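Local structure of glycosyl hydrolase family 26 (Bacteroides ovatus, 4ZXO) at residues Glu90-Ile98 against Val336-Lys344. The protein is a beta-mannanase of glycoside hydrolase family 26 that probably hydrolyses internal mannosidic linkages of galactomannan. Sequence-based numbering, arbitrary orientation.
Sequences EQYARGGMI and VGDNFELYK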
loop_
_atom_site.group_PDB
_atom_site.type_symbol
_atom_site.label_atom_id
_atom_site.label_comp_id
_atom_site.label_asym_id
_atom_site.label_seq_id
_atom_site.Cartn_x
_atom_site.Cartn_y
_atom_site.Cartn_z
ATOM N N GLU A 90 1.708 0.703 -17.309
ATOM C CA GLU A 90 0.486 0.148 -17.876
ATOM C C GLU A 90 -0.739 0.372 -17.000
ATOM O O GLU A 90 -1.835 0.610 -17.522
ATOM C CB GLU A 90 0.659 -1.349 -18.145
ATOM C CG GLU A 90 1.746 -1.558 -19.170
ATOM C CD GLU A 90 2.144 -3.010 -19.379
ATOM O OE1 GLU A 90 1.524 -3.942 -18.838
ATOM O OE2 GLU A 90 3.132 -3.225 -20.106
ATOM N N GLN A 91 -0.571 0.329 -15.674
ATOM C CA GLN A 91 -1.697 0.573 -14.787
ATOM C C GLN A 91 -2.100 2.025 -14.878
ATOM O O GLN A 91 -3.299 2.330 -14.912
ATOM C CB GLN A 91 -1.333 0.151 -13.351
ATOM C CG GLN A 91 -2.402 0.527 -12.273
ATOM C CD GLN A 91 -3.682 -0.312 -12.367
ATOM O OE1 GLN A 91 -3.980 -0.943 -13.398
ATOM N NE2 GLN A 91 -4.437 -0.329 -11.272
ATOM N N TYR A 92 -1.127 2.942 -14.927
ATOM C CA TYR A 92 -1.494 4.334 -15.073
ATOM C C TYR A 92 -2.218 4.563 -16.405
ATOM O O TYR A 92 -3.232 5.280 -16.474
ATOM C CB TYR A 92 -0.242 5.204 -15.030
ATOM C CG TYR A 92 -0.535 6.687 -15.142
ATOM C CD1 TYR A 92 -0.922 7.411 -14.031
ATOM C CD2 TYR A 92 -0.429 7.348 -16.362
ATOM C CE1 TYR A 92 -1.180 8.757 -14.115
ATOM C CE2 TYR A 92 -0.712 8.734 -16.480
ATOM C CZ TYR A 92 -1.077 9.432 -15.337
ATOM O OH TYR A 92 -1.356 10.781 -15.421
ATOM N N ALA A 93 -1.721 3.928 -17.450
ATOM C CA ALA A 93 -2.297 4.134 -18.797
ATOM C C ALA A 93 -3.769 3.705 -18.831
ATOM O O ALA A 93 -4.602 4.316 -19.530
ATOM C CB ALA A 93 -1.466 3.379 -19.840
ATOM N N ARG A 94 -4.137 2.678 -18.065
ATOM C CA ARG A 94 -5.529 2.212 -18.110
ATOM C C ARG A 94 -6.368 3.003 -17.099
ATOM O O ARG A 94 -7.573 2.813 -17.022
ATOM C CB ARG A 94 -5.598 0.687 -17.894
ATOM C CG ARG A 94 -5.238 0.171 -16.512
ATOM C CD ARG A 94 -5.438 -1.359 -16.397
ATOM N NE ARG A 94 -4.497 -2.132 -17.231
ATOM C CZ ARG A 94 -3.340 -2.669 -16.809
ATOM N NH1 ARG A 94 -2.919 -2.524 -15.535
ATOM N NH2 ARG A 94 -2.586 -3.356 -17.686
ATOM N N GLY A 95 -5.738 3.910 -16.351
ATOM C CA GLY A 95 -6.487 4.741 -15.414
ATOM C C GLY A 95 -6.504 4.285 -13.962
ATOM O O GLY A 95 -7.156 4.932 -13.109
ATOM N N GLY A 96 -5.775 3.227 -13.651
ATOM C CA GLY A 96 -5.762 2.773 -12.254
ATOM C C GLY A 96 -4.715 3.477 -11.413
ATOM O O GLY A 96 -3.887 4.264 -11.929
ATOM N N MET A 97 -4.733 3.142 -10.115
ATOM C CA MET A 97 -3.812 3.709 -9.139
ATOM C C MET A 97 -2.672 2.737 -8.832
ATOM O O MET A 97 -2.852 1.493 -8.993
ATOM C CB MET A 97 -4.549 4.024 -7.806
ATOM C CG MET A 97 -3.792 5.003 -6.953
ATOM S SD MET A 97 -4.535 5.146 -5.320
ATOM C CE MET A 97 -3.577 3.906 -4.412
ATOM N N ILE A 98 -1.524 3.290 -8.403
ATOM C CA ILE A 98 -0.394 2.488 -7.962
ATOM C C ILE A 98 0.034 2.807 -6.558
ATOM O O ILE A 98 0.106 3.950 -6.190
ATOM C CB ILE A 98 0.829 2.694 -8.917
ATOM C CG1 ILE A 98 0.499 2.271 -10.350
ATOM C CG2 ILE A 98 2.112 1.957 -8.395
ATOM C CD1 ILE A 98 -0.003 3.405 -11.245
ATOM N N VAL A 336 -10.901 -0.831 -12.625
ATOM C CA VAL A 336 -10.658 -0.124 -13.875
ATOM C C VAL A 336 -11.818 -0.287 -14.844
ATOM O O VAL A 336 -12.306 -1.411 -15.026
ATOM C CB VAL A 336 -9.363 -0.636 -14.511
ATOM C CG1 VAL A 336 -9.229 -0.107 -15.919
ATOM C CG2 VAL A 336 -8.146 -0.211 -13.630
ATOM N N GLY A 337 -12.265 0.814 -15.467
ATOM C CA GLY A 337 -13.509 0.842 -16.272
ATOM C C GLY A 337 -14.706 1.471 -15.557
ATOM O O GLY A 337 -15.657 1.959 -16.191
ATOM N N ASP A 338 -14.674 1.512 -14.223
ATOM C CA ASP A 338 -15.765 2.135 -13.471
ATOM C C ASP A 338 -15.670 3.660 -13.473
ATOM O O ASP A 338 -14.738 4.230 -14.049
ATOM C CB ASP A 338 -15.777 1.571 -12.056
ATOM C CG ASP A 338 -16.125 0.070 -12.040
ATOM O OD1 ASP A 338 -16.780 -0.402 -12.990
ATOM O OD2 ASP A 338 -15.767 -0.652 -11.095
ATOM N N ASN A 339 -16.647 4.326 -12.854
ATOM C CA ASN A 339 -16.810 5.761 -13.035
ATOM C C ASN A 339 -15.949 6.571 -12.087
ATOM O O ASN A 339 -16.451 7.104 -11.064
ATOM C CB ASN A 339 -18.268 6.140 -12.850
ATOM C CG ASN A 339 -18.549 7.578 -13.207
ATOM O OD1 ASN A 339 -17.792 8.209 -13.951
ATOM N ND2 ASN A 339 -19.638 8.093 -12.711
ATOM N N PHE A 340 -14.662 6.655 -12.417
ATOM C CA PHE A 340 -13.754 7.530 -11.692
ATOM C C PHE A 340 -12.687 7.969 -12.691
ATOM O O PHE A 340 -12.493 7.302 -13.703
ATOM C CB PHE A 340 -13.131 6.807 -10.465
ATOM C CG PHE A 340 -12.341 5.591 -10.847
ATOM C CD1 PHE A 340 -10.989 5.687 -11.168
ATOM C CD2 PHE A 340 -12.938 4.343 -10.872
ATOM C CE1 PHE A 340 -10.241 4.572 -11.572
ATOM C CE2 PHE A 340 -12.203 3.217 -11.258
ATOM C CZ PHE A 340 -10.852 3.318 -11.579
ATOM N N GLU A 341 -12.035 9.099 -12.439
ATOM C CA GLU A 341 -10.918 9.562 -13.268
ATOM C C GLU A 341 -9.950 10.150 -12.257
ATOM O O GLU A 341 -10.107 11.299 -11.810
ATOM C CB GLU A 341 -11.337 10.619 -14.305
ATOM C CG GLU A 341 -12.314 10.050 -15.318
ATOM C CD GLU A 341 -12.774 11.101 -16.282
ATOM O OE1 GLU A 341 -13.787 11.815 -15.990
ATOM O OE2 GLU A 341 -12.116 11.216 -17.336
ATOM N N LEU A 342 -8.966 9.359 -11.870
ATOM C CA LEU A 342 -8.090 9.715 -10.765
ATOM C C LEU A 342 -7.158 10.893 -11.033
ATOM O O LEU A 342 -6.737 11.540 -10.106
ATOM C CB LEU A 342 -7.261 8.512 -10.414
ATOM C CG LEU A 342 -8.011 7.243 -10.011
ATOM C CD1 LEU A 342 -6.953 6.173 -9.662
ATOM C CD2 LEU A 342 -8.860 7.560 -8.793
ATOM N N TYR A 343 -6.867 11.196 -12.304
ATOM C CA TYR A 343 -5.771 12.091 -12.575
ATOM C C TYR A 343 -6.309 13.367 -13.210
ATOM O O TYR A 343 -5.535 14.132 -13.720
ATOM C CB TYR A 343 -4.745 11.408 -13.464
ATOM C CG TYR A 343 -4.296 10.136 -12.836
ATOM C CD1 TYR A 343 -3.584 10.165 -11.633
ATOM C CD2 TYR A 343 -4.605 8.898 -13.401
ATOM C CE1 TYR A 343 -3.195 9.005 -11.010
ATOM C CE2 TYR A 343 -4.204 7.717 -12.780
ATOM C CZ TYR A 343 -3.505 7.787 -11.587
ATOM O OH TYR A 343 -3.092 6.604 -10.989
ATOM N N LYS A 344 -7.636 13.553 -13.155
ATOM C CA LYS A 344 -8.312 14.739 -13.688
ATOM C C LYS A 344 -8.740 15.600 -12.524
ATOM O O LYS A 344 -9.451 15.123 -11.616
ATOM C CB LYS A 344 -9.516 14.299 -14.547
ATOM C CG LYS A 344 -10.387 15.386 -15.127
ATOM C CD LYS A 344 -11.441 14.751 -16.110
ATOM C CE LYS A 344 -12.558 15.717 -16.491
ATOM N NZ LYS A 344 -13.717 15.083 -17.243
HETATM O O HOH W 1 -8.470 7.128 -13.703
HETATM O O HOH W 2 -1.277 6.032 -8.902
#
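Tyr343 packs on Tyr92, in the last turn of helix 81-93, and reaches Gly96 just before strand 97-101. Its CB lies 4.0 Å from Tyr92 OH, and with CG anti to the carbonyl carbon (chi1 -56°) the ring is directed over Tyr92 CE1, which sits above its centre. CG, CD1, CD2 and CE1 all lie round that atom; CE2 meets both CD1 and CE1 of Tyr92, the latter at 3.5 Å, the two planes inclined at 43°. Leu342 CB covers the opposite face. CZ sits between Tyr92 CE1 and Gly96 O. At the tip, Tyr343 OH donates to Gly96 O at 2.6 Å, the acceptor lying in the ring plane, and accepts from a water that in turn accepts a hydrogen bond from Ile98 N. A phenylalanine here would probably keep the ring packing but leave Gly96 O and this water without their hydroxyl partner. A second water joins Gly95 O (2.6 Å) to Leu342 N, and Leu342 CD1 packs on Met97 CB at 3.7 Å. Gly95, at positive phi, forms the Schellman motif that follows the helix, with Gly95 N bonded to Tyr92 O and Gly96 N to Gln91 O. The C-terminal loop thus packs on a helix-to-strand turn of the TIM barrel, the fold of family 26.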